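Local atomic coordinates of probable chaperone (Pseudomonas aeruginosa, PDB entry 4JMF), a protein that probably serves as a type III secretion chaperone of the CesT family, pairing with a second copy of itself to bind the chain of a partner protein. Residues N2-L12 with L39-M49; R85-L93 with Q104-L115. All blocks are in the same frame, centred on the assembly; numbering follows the deposited sequence.

Contact 1: N2-L12 with L39-M49; sequences NPLYRAAIHQL and LAEHPTDHLLM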
loop_
_atom_site.group_PDB
_atom_site.type_symbol
_atom_site.label_atom_id
_atom_site.label_comp_id
_atom_site.label_asym_id
_atom_site.label_seq_id
_atom_site.Cartn_x
_atom_site.Cartn_y
_atom_site.Cartn_z
ATOM N N ASN B 2 7.249 -7.763 19.509
ATOM C CA ASN B 2 7.552 -8.815 18.536
ATOM C C ASN B 2 9.034 -8.736 18.143
ATOM O O ASN B 2 9.481 -7.725 17.582
ATOM C CB ASN B 2 6.646 -8.643 17.307
ATOM C CG ASN B 2 6.937 -9.649 16.181
ATOM O OD1 ASN B 2 7.798 -10.538 16.299
ATOM N ND2 ASN B 2 6.196 -9.509 15.074
ATOM N N PRO B 3 9.798 -9.801 18.439
ATOM C CA PRO B 3 11.237 -9.865 18.147
ATOM C C PRO B 3 11.567 -9.521 16.697
ATOM O O PRO B 3 12.604 -8.898 16.440
ATOM C CB PRO B 3 11.578 -11.334 18.408
ATOM C CG PRO B 3 10.588 -11.772 19.414
ATOM C CD PRO B 3 9.320 -11.025 19.114
ATOM N N LEU B 4 10.696 -9.909 15.773
ATOM C CA LEU B 4 10.925 -9.654 14.349
ATOM C C LEU B 4 10.759 -8.175 14.011
ATOM O O LEU B 4 11.430 -7.654 13.113
ATOM C CB LEU B 4 9.972 -10.496 13.491
ATOM C CG LEU B 4 9.927 -11.999 13.793
ATOM C CD1 LEU B 4 8.888 -12.706 12.924
ATOM C CD2 LEU B 4 11.290 -12.616 13.587
ATOM N N TYR B 5 9.853 -7.502 14.726
ATOM C CA TYR B 5 9.674 -6.063 14.559
ATOM C C TYR B 5 10.863 -5.327 15.173
ATOM O O TYR B 5 11.415 -4.407 14.561
ATOM C CB TYR B 5 8.350 -5.583 15.175
ATOM C CG TYR B 5 8.143 -4.085 15.093
ATOM C CD1 TYR B 5 7.710 -3.494 13.917
ATOM C CD2 TYR B 5 8.375 -3.267 16.190
ATOM C CE1 TYR B 5 7.524 -2.128 13.831
ATOM C CE2 TYR B 5 8.194 -1.898 16.116
ATOM C CZ TYR B 5 7.766 -1.337 14.928
ATOM O OH TYR B 5 7.568 0.030 14.828
ATOM N N ARG B 6 11.276 -5.736 16.366
ATOM C CA ARG B 6 12.439 -5.111 16.993
ATOM C C ARG B 6 13.671 -5.220 16.091
ATOM O O ARG B 6 14.423 -4.257 15.936
ATOM C CB ARG B 6 12.730 -5.722 18.371
ATOM C CG ARG B 6 13.948 -5.104 19.055
ATOM C CD ARG B 6 14.248 -5.742 20.409
ATOM N NE ARG B 6 14.161 -7.204 20.389
ATOM C CZ ARG B 6 13.242 -7.915 21.045
ATOM N NH1 ARG B 6 12.323 -7.303 21.786
ATOM N NH2 ARG B 6 13.246 -9.240 20.964
ATOM N N ALA B 7 13.851 -6.386 15.477
ATOM C CA ALA B 7 14.991 -6.622 14.599
ATOM C C ALA B 7 14.939 -5.722 13.371
ATOM O O ALA B 7 15.966 -5.217 12.938
ATOM C CB ALA B 7 15.050 -8.082 14.187
ATOM N N ALA B 8 13.745 -5.528 12.808
ATOM C CA ALA B 8 13.586 -4.627 11.662
ATOM C C ALA B 8 13.902 -3.178 12.037
ATOM O O ALA B 8 14.593 -2.465 11.291
ATOM C CB ALA B 8 12.182 -4.729 11.091
ATOM N N ILE B 9 13.383 -2.738 13.178
ATOM C CA ILE B 9 13.685 -1.399 13.672
ATOM C C ILE B 9 15.209 -1.246 13.832
ATOM O O ILE B 9 15.796 -0.248 13.407
ATOM C CB ILE B 9 12.971 -1.116 15.013
ATOM C CG1 ILE B 9 11.443 -1.154 14.842
ATOM C CG2 ILE B 9 13.410 0.233 15.588
ATOM C CD1 ILE B 9 10.890 -0.183 13.808
ATOM N N HIS B 10 15.847 -2.254 14.416
ATOM C CA HIS B 10 17.308 -2.237 14.574
ATOM C C HIS B 10 18.028 -2.000 13.240
ATOM O O HIS B 10 18.943 -1.156 13.133
ATOM C CB HIS B 10 17.767 -3.552 15.199
ATOM C CG HIS B 10 19.209 -3.564 15.612
ATOM N ND1 HIS B 10 20.221 -3.996 14.782
ATOM C CD2 HIS B 10 19.803 -3.225 16.782
ATOM C CE1 HIS B 10 21.377 -3.914 15.418
ATOM N NE2 HIS B 10 21.151 -3.448 16.630
ATOM N N GLN B 11 17.604 -2.716 12.207
ATOM C CA GLN B 11 18.198 -2.535 10.878
ATOM C C GLN B 11 18.005 -1.114 10.367
ATOM O O GLN B 11 18.936 -0.526 9.798
ATOM C CB GLN B 11 17.612 -3.554 9.884
ATOM C CG GLN B 11 17.932 -5.004 10.273
ATOM C CD GLN B 11 19.432 -5.293 10.237
ATOM O OE1 GLN B 11 20.119 -4.913 9.288
ATOM N NE2 GLN B 11 19.949 -5.952 11.285
ATOM N N LEU B 12 16.809 -0.548 10.570
ATOM C CA LEU B 12 16.563 0.818 10.114
ATOM C C LEU B 12 17.487 1.793 10.815
ATOM O O LEU B 12 17.994 2.730 10.196
ATOM C CB LEU B 12 15.106 1.231 10.336
ATOM C CG LEU B 12 14.732 2.684 10.007
ATOM C CD1 LEU B 12 14.903 3.011 8.512
ATOM C CD2 LEU B 12 13.290 2.948 10.420
ATOM N N LEU B 39 6.483 5.093 13.157
ATOM C CA LEU B 39 6.637 3.708 12.737
ATOM C C LEU B 39 5.889 2.875 13.743
ATOM O O LEU B 39 5.958 3.147 14.940
ATOM C CB LEU B 39 8.106 3.282 12.781
ATOM C CG LEU B 39 9.160 4.313 12.396
ATOM C CD1 LEU B 39 10.576 3.743 12.635
ATOM C CD2 LEU B 39 8.988 4.713 10.976
ATOM N N ALA B 40 5.173 1.861 13.272
ATOM C CA ALA B 40 4.470 0.987 14.191
ATOM C C ALA B 40 4.289 -0.357 13.540
ATOM O O ALA B 40 4.260 -0.451 12.317
ATOM C CB ALA B 40 3.103 1.580 14.544
ATOM N N GLU B 41 4.158 -1.397 14.350
ATOM C CA GLU B 41 3.762 -2.685 13.811
ATOM C C GLU B 41 2.243 -2.691 13.627
ATOM O O GLU B 41 1.496 -2.647 14.603
ATOM C CB GLU B 41 4.154 -3.818 14.748
ATOM C CG GLU B 41 3.865 -5.173 14.125
ATOM C CD GLU B 41 4.224 -6.341 15.024
ATOM O OE1 GLU B 41 4.467 -6.135 16.238
ATOM O OE2 GLU B 41 4.252 -7.480 14.506
ATOM N N HIS B 42 1.779 -2.759 12.384
ATOM C CA HIS B 42 0.344 -2.610 12.139
ATOM C C HIS B 42 -0.007 -3.062 10.740
ATOM O O HIS B 42 0.408 -2.431 9.771
ATOM C CB HIS B 42 -0.068 -1.146 12.317
ATOM C CG HIS B 42 -1.550 -0.931 12.336
ATOM N ND1 HIS B 42 -2.282 -0.681 11.195
ATOM C CD2 HIS B 42 -2.437 -0.917 13.361
ATOM C CE1 HIS B 42 -3.556 -0.517 11.513
ATOM N NE2 HIS B 42 -3.677 -0.656 12.822
ATOM N N PRO B 43 -0.732 -4.184 10.617
ATOM C CA PRO B 43 -1.092 -5.101 11.705
ATOM C C PRO B 43 0.126 -5.912 12.058
ATOM O O PRO B 43 1.233 -5.580 11.604
ATOM C CB PRO B 43 -2.135 -6.022 11.059
ATOM C CG PRO B 43 -1.737 -6.039 9.589
ATOM C CD PRO B 43 -1.200 -4.658 9.302
ATOM N N THR B 44 -0.068 -6.952 12.860
ATOM C CA THR B 44 1.008 -7.861 13.220
ATOM C C THR B 44 1.804 -8.275 11.981
ATOM O O THR B 44 1.228 -8.522 10.911
ATOM C CB THR B 44 0.429 -9.077 13.942
ATOM O OG1 THR B 44 -0.290 -8.603 15.081
ATOM C CG2 THR B 44 1.536 -10.018 14.427
ATOM N N ASP B 45 3.130 -8.285 12.129
ATOM C CA ASP B 45 4.067 -8.680 11.067
ATOM C C ASP B 45 4.154 -7.730 9.877
ATOM O O ASP B 45 4.767 -8.071 8.862
ATOM C CB ASP B 45 3.799 -10.115 10.591
ATOM C CG ASP B 45 4.055 -11.140 11.678
ATOM O OD1 ASP B 45 5.090 -11.027 12.374
ATOM O OD2 ASP B 45 3.210 -12.041 11.848
ATOM N N HIS B 46 3.567 -6.541 10.003
ATOM C CA HIS B 46 3.787 -5.485 9.004
ATOM C C HIS B 46 4.318 -4.218 9.657
ATOM O O HIS B 46 4.039 -3.946 10.824
ATOM C CB HIS B 46 2.504 -5.151 8.236
ATOM C CG HIS B 46 1.961 -6.286 7.432
ATOM N ND1 HIS B 46 1.426 -7.417 8.014
ATOM C CD2 HIS B 46 1.849 -6.460 6.094
ATOM C CE1 HIS B 46 1.008 -8.236 7.068
ATOM N NE2 HIS B 46 1.264 -7.687 5.895
ATOM N N LEU B 47 5.096 -3.446 8.906
ATOM C CA LEU B 47 5.634 -2.190 9.423
ATOM C C LEU B 47 4.929 -1.039 8.727
ATOM O O LEU B 47 5.024 -0.893 7.502
ATOM C CB LEU B 47 7.141 -2.089 9.159
ATOM C CG LEU B 47 7.785 -0.719 9.399
ATOM C CD1 LEU B 47 7.642 -0.297 10.853
ATOM C CD2 LEU B 47 9.246 -0.774 9.053
ATOM N N LEU B 48 4.228 -0.229 9.512
ATOM C CA LEU B 48 3.517 0.925 8.979
ATOM C C LEU B 48 4.346 2.170 9.246
ATOM O O LEU B 48 4.743 2.403 10.380
ATOM C CB LEU B 48 2.160 1.053 9.669
ATOM C CG LEU B 48 1.261 2.231 9.301
ATOM C CD1 LEU B 48 0.650 2.036 7.901
ATOM C CD2 LEU B 48 0.168 2.409 10.369
ATOM N N MET B 49 4.632 2.953 8.204
ATOM C CA MET B 49 5.297 4.241 8.388
ATOM C C MET B 49 4.358 5.340 7.932
ATOM O O MET B 49 3.710 5.214 6.887
ATOM C CB MET B 49 6.579 4.328 7.553
ATOM C CG MET B 49 7.611 3.256 7.849
ATOM S SD MET B 49 9.147 3.680 7.025
ATOM C CE MET B 49 10.193 2.297 7.474
HETATM O O HOH W 1 5.943 -5.036 18.171
#

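Contact 2: R85-L93 with Q104-L115; sequences RLLWNRQPL and QLEQLVAAAEEL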
loop_
_atom_site.group_PDB
_atom_site.type_symbol
_atom_site.label_atom_id
_atom_site.label_comp_id
_atom_site.label_asym_id
_atom_site.label_seq_id
_atom_site.Cartn_x
_atom_site.Cartn_y
_atom_site.Cartn_z
ATOM N N ARG B 85 -5.090 14.064 8.298
ATOM C CA ARG B 85 -4.646 13.537 7.015
ATOM C C ARG B 85 -3.261 12.906 7.164
ATOM O O ARG B 85 -2.321 13.548 7.648
ATOM C CB ARG B 85 -4.671 14.653 5.964
ATOM C CG ARG B 85 -6.099 15.245 5.809
ATOM C CD ARG B 85 -6.188 16.476 4.914
ATOM N NE ARG B 85 -6.017 16.190 3.487
ATOM C CZ ARG B 85 -4.870 16.326 2.819
ATOM N NH1 ARG B 85 -3.768 16.723 3.447
ATOM N NH2 ARG B 85 -4.816 16.067 1.515
ATOM N N LEU B 86 -3.144 11.642 6.766
ATOM C CA LEU B 86 -1.916 10.874 7.004
ATOM C C LEU B 86 -1.390 10.297 5.699
ATOM O O LEU B 86 -2.133 9.640 4.949
ATOM C CB LEU B 86 -2.171 9.740 8.003
ATOM C CG LEU B 86 -2.764 10.060 9.380
ATOM C CD1 LEU B 86 -2.882 8.791 10.214
ATOM C CD2 LEU B 86 -1.927 11.097 10.128
ATOM N N LEU B 87 -0.117 10.564 5.415
ATOM C CA LEU B 87 0.579 9.964 4.275
ATOM C C LEU B 87 1.290 8.722 4.829
ATOM O O LEU B 87 2.007 8.823 5.815
ATOM C CB LEU B 87 1.605 10.961 3.731
ATOM C CG LEU B 87 2.414 10.606 2.495
ATOM C CD1 LEU B 87 1.496 10.620 1.302
ATOM C CD2 LEU B 87 3.556 11.602 2.301
ATOM N N TRP B 88 1.080 7.553 4.226
ATOM C CA TRP B 88 1.541 6.314 4.848
ATOM C C TRP B 88 1.948 5.267 3.843
ATOM O O TRP B 88 1.472 5.254 2.698
ATOM C CB TRP B 88 0.447 5.716 5.740
ATOM C CG TRP B 88 -0.802 5.336 4.986
ATOM C CD1 TRP B 88 -1.839 6.165 4.649
ATOM C CD2 TRP B 88 -1.145 4.039 4.473
ATOM N NE1 TRP B 88 -2.812 5.463 3.971
ATOM C CE2 TRP B 88 -2.407 4.157 3.844
ATOM C CE3 TRP B 88 -0.512 2.787 4.485
ATOM C CZ2 TRP B 88 -3.048 3.071 3.234
ATOM C CZ3 TRP B 88 -1.152 1.704 3.879
ATOM C CH2 TRP B 88 -2.411 1.856 3.263
ATOM N N ASN B 89 2.828 4.368 4.278
ATOM C CA ASN B 89 3.062 3.153 3.505
ATOM C C ASN B 89 3.252 1.972 4.444
ATOM O O ASN B 89 3.275 2.151 5.665
ATOM C CB ASN B 89 4.194 3.324 2.484
ATOM C CG ASN B 89 5.529 3.667 3.124
ATOM O OD1 ASN B 89 5.733 3.483 4.333
ATOM N ND2 ASN B 89 6.458 4.155 2.303
ATOM N N ARG B 90 3.330 0.763 3.899
ATOM C CA ARG B 90 3.413 -0.422 4.752
ATOM C C ARG B 90 4.141 -1.554 4.050
ATOM O O ARG B 90 3.976 -1.749 2.840
ATOM C CB ARG B 90 2.016 -0.893 5.161
ATOM C CG ARG B 90 2.037 -2.187 5.970
ATOM C CD ARG B 90 0.824 -2.289 6.862
ATOM N NE ARG B 90 -0.362 -2.202 6.069
ATOM C CZ ARG B 90 -1.544 -1.766 6.485
ATOM N NH1 ARG B 90 -1.765 -1.367 7.746
ATOM N NH2 ARG B 90 -2.510 -1.745 5.597
ATOM N N GLN B 91 4.956 -2.289 4.806
ATOM C CA GLN B 91 5.668 -3.426 4.250
ATOM C C GLN B 91 5.600 -4.581 5.221
ATOM O O GLN B 91 5.554 -4.370 6.429
ATOM C CB GLN B 91 7.128 -3.063 3.958
ATOM C CG GLN B 91 7.311 -2.101 2.782
ATOM C CD GLN B 91 7.223 -2.799 1.425
ATOM O OE1 GLN B 91 8.236 -3.257 0.876
ATOM N NE2 GLN B 91 6.013 -2.878 0.877
ATOM N N PRO B 92 5.574 -5.812 4.694
ATOM C CA PRO B 92 5.585 -6.980 5.579
ATOM C C PRO B 92 6.990 -7.149 6.125
ATOM O O PRO B 92 7.949 -6.946 5.371
ATOM C CB PRO B 92 5.256 -8.144 4.633
ATOM C CG PRO B 92 4.865 -7.517 3.313
ATOM C CD PRO B 92 5.568 -6.198 3.272
ATOM N N LEU B 93 7.134 -7.485 7.401
ATOM C CA LEU B 93 8.473 -7.651 7.976
ATOM C C LEU B 93 9.323 -8.688 7.225
ATOM O O LEU B 93 10.548 -8.577 7.184
ATOM C CB LEU B 93 8.371 -8.003 9.464
ATOM C CG LEU B 93 7.746 -6.948 10.378
ATOM C CD1 LEU B 93 7.618 -7.465 11.811
ATOM C CD2 LEU B 93 8.548 -5.652 10.357
ATOM N N GLN B 104 11.745 2.077 2.264
ATOM C CA GLN B 104 10.366 2.390 2.657
ATOM C C GLN B 104 10.254 3.789 3.235
ATOM O O GLN B 104 9.353 4.553 2.876
ATOM C CB GLN B 104 9.821 1.384 3.672
ATOM C CG GLN B 104 8.329 1.587 3.969
ATOM C CD GLN B 104 7.791 0.633 5.023
ATOM O OE1 GLN B 104 8.469 -0.321 5.422
ATOM N NE2 GLN B 104 6.552 0.882 5.480
ATOM N N LEU B 105 11.157 4.130 4.147
ATOM C CA LEU B 105 11.111 5.449 4.762
ATOM C C LEU B 105 11.412 6.528 3.722
ATOM O O LEU B 105 10.779 7.590 3.711
ATOM C CB LEU B 105 12.088 5.536 5.942
ATOM C CG LEU B 105 12.172 6.881 6.676
ATOM C CD1 LEU B 105 10.814 7.260 7.300
ATOM C CD2 LEU B 105 13.262 6.838 7.758
ATOM N N GLU B 106 12.365 6.247 2.839
ATOM C CA GLU B 106 12.785 7.232 1.854
ATOM C C GLU B 106 11.652 7.583 0.908
ATOM O O GLU B 106 11.463 8.758 0.581
ATOM C CB GLU B 106 13.982 6.715 1.057
ATOM C CG GLU B 106 14.656 7.782 0.195
ATOM C CD GLU B 106 16.136 7.499 0.013
ATOM O OE1 GLU B 106 16.484 6.565 -0.754
ATOM O OE2 GLU B 106 16.952 8.209 0.648
ATOM N N GLN B 107 10.895 6.576 0.479
ATOM C CA GLN B 107 9.764 6.832 -0.416
ATOM C C GLN B 107 8.663 7.617 0.298
ATOM O O GLN B 107 8.004 8.466 -0.312
ATOM C CB GLN B 107 9.223 5.526 -1.003
ATOM C CG GLN B 107 10.216 4.803 -1.903
ATOM C CD GLN B 107 10.686 5.685 -3.043
ATOM O OE1 GLN B 107 9.882 6.149 -3.858
ATOM N NE2 GLN B 107 11.995 5.932 -3.102
ATOM N N LEU B 108 8.470 7.346 1.590
ATOM C CA LEU B 108 7.519 8.123 2.383
ATOM C C LEU B 108 7.948 9.586 2.387
ATOM O O LEU B 108 7.171 10.480 2.026
ATOM C CB LEU B 108 7.447 7.609 3.826
ATOM C CG LEU B 108 6.472 8.383 4.721
ATOM C CD1 LEU B 108 5.036 8.284 4.186
ATOM C CD2 LEU B 108 6.546 7.907 6.176
ATOM N N VAL B 109 9.192 9.829 2.790
ATOM C CA VAL B 109 9.709 11.191 2.862
ATOM C C VAL B 109 9.757 11.884 1.497
ATOM O O VAL B 109 9.464 13.079 1.391
ATOM C CB VAL B 109 11.072 11.234 3.576
ATOM C CG1 VAL B 109 11.637 12.639 3.546
ATOM C CG2 VAL B 109 10.893 10.792 5.019
ATOM N N ALA B 110 10.075 11.133 0.444
ATOM C CA ALA B 110 10.102 11.713 -0.894
ATOM C C ALA B 110 8.750 12.303 -1.279
ATOM O O ALA B 110 8.681 13.368 -1.889
ATOM C CB ALA B 110 10.569 10.686 -1.932
ATOM N N ALA B 111 7.664 11.635 -0.909
ATOM C CA ALA B 111 6.351 12.160 -1.279
ATOM C C ALA B 111 5.991 13.334 -0.390
ATOM O O ALA B 111 5.349 14.284 -0.831
ATOM C CB ALA B 111 5.302 11.096 -1.196
ATOM N N ALA B 112 6.399 13.267 0.870
ATOM C CA ALA B 112 6.118 14.358 1.799
ATOM C C ALA B 112 6.816 15.638 1.338
ATOM O O ALA B 112 6.277 16.735 1.505
ATOM C CB ALA B 112 6.546 13.991 3.212
ATOM N N GLU B 113 8.013 15.484 0.765
ATOM C CA GLU B 113 8.809 16.612 0.271
ATOM C C GLU B 113 8.110 17.284 -0.906
ATOM O O GLU B 113 8.026 18.512 -0.989
ATOM C CB GLU B 113 10.187 16.123 -0.192
ATOM C CG GLU B 113 11.250 16.124 0.882
ATOM C CD GLU B 113 11.637 17.525 1.307
ATOM O OE1 GLU B 113 12.377 18.180 0.544
ATOM O OE2 GLU B 113 11.206 17.974 2.398
ATOM N N GLU B 114 7.619 16.458 -1.820
ATOM C CA GLU B 114 6.969 16.928 -3.029
ATOM C C GLU B 114 5.677 17.699 -2.754
ATOM O O GLU B 114 5.395 18.697 -3.415
ATOM C CB GLU B 114 6.643 15.720 -3.897
ATOM C CG GLU B 114 6.674 15.958 -5.394
ATOM C CD GLU B 114 6.746 14.645 -6.167
ATOM O OE1 GLU B 114 7.835 14.321 -6.688
ATOM O OE2 GLU B 114 5.721 13.928 -6.240
ATOM N N LEU B 115 4.900 17.234 -1.777
ATOM C CA LEU B 115 3.501 17.660 -1.628
ATOM C C LEU B 115 3.274 19.094 -1.157
ATOM O O LEU B 115 3.654 19.456 -0.041
ATOM C CB LEU B 115 2.742 16.704 -0.708
ATOM C CG LEU B 115 2.402 15.350 -1.328
ATOM C CD1 LEU B 115 1.594 14.511 -0.351
ATOM C CD2 LEU B 115 1.655 15.519 -2.644
#

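Contact 1: N2-L12 with L39-M49
The ring of Y5 stands between its own helix and strand 39-41. E41 CB lies over one face, 4.0 Å from the ring centroid in a CH-pi contact. I9 CG1, from the next helical turn, lies over the opposite face, toward its rim. At the edge, near the ring plane, L47 CD1 meets Y5 CE1 at 3.5 Å. With CG anti to the backbone N (chi1 177°), Y5 points its ring at the strand and brings OH over the backbone of A40. OH lies close to A40 N, but the angle is too poor for a hydrogen bond.

The E41 carboxylate lies nearly parallel to the ring plane, 4° apart, with the two side chains running in opposite directions. N2 ND2 donates to E41 OE2 at 2.9 Å, a nearly straight bond that comes from the syn side, tilted out of the carboxylate plane. E41 OE2 also accepts from D45 N through its anti lone pair, at 2.7 Å. A longer bond runs from N2 ND2 to D45 OD1, at 3.3 Å, and meets that carboxylate from above its plane. A water donates to E41 OE1 and bonds weakly to N2 N.

L12 CD2 and L39 CD1 meet tip to tip, 3.6 Å apart. I9 CD1 also leans on L39 CD1.

N2 is the N-cap of helix 3-15, and its OD1 accepts from L4 N at 3.0 Å. One amide thus caps the helix and grips two acidic side chains. E41 OE2 in turn joins the cap to the type II turn from P43 to H46. Two carboxylates near the helix N terminus would probably be stabilised as anions, since that end is electropositive. The contact fixes the first helix to the hairpin at its polar end, and leucine packing continues the join inward.

Contact 2: R85-L93 with Q104-L115
Polar bonds join N89 and Q104 twice. A chi1 of 61° sets N89 CG between the backbone N and the carbonyl carbon, which turns the amide to the helix. Q104 NE2 donates to N89 OD1 at 3.0 Å, from above the carbonyl plane. N89 ND2 donates to Q104 O, also at 3.0 Å, in good line (163°). That carbonyl also takes the helical bond from L108 N, on the opposite face of its plane. The two amide planes are 57° apart. N89 ND2 has a further acceptor in C72 O, and Q104 NE2 another in L47 O. Q104 OE1 is buried without a polar partner, against Q91 CB and CG.

Apolar contacts follow. L87 CG faces L108 CD1 at 3.9 Å, with the two side chains lying alongside and pointing opposite ways. L87 CD2 sits at 3.9 Å from both A111 CB and A112 CB.

Strand 85-92, between strands 46-53 and 75-78, and the helix portion 104-114 run nearly antiparallel, with axes 8.6 Å apart. The helix packs along one face of the antiparallel sheet, consistent with the CesT family. W88 and R90, on the other face, meet the second subunit.

How the contacts relate
From the N terminus, helix 3-15 comes first. Contact 1 closes the loop from this helix through strand 28-32 to the hairpin of strands 35-41 and 46-53. Contact 2 follows in series. It closes the shorter connection from strand 85-92 to helix 98-114, so the two loops neither nest nor cross. They meet in the sheet, where strands 46-53 and 85-92 are neighbours: L47 N lies 2.7 Å from Q91 O, and D45 O lies 2.8 Å from L93 N, both probable hydrogen bonds. M49 also packs on L105. Together the contacts tie the first and last helices to one antiparallel sheet, and both reach the second subunit.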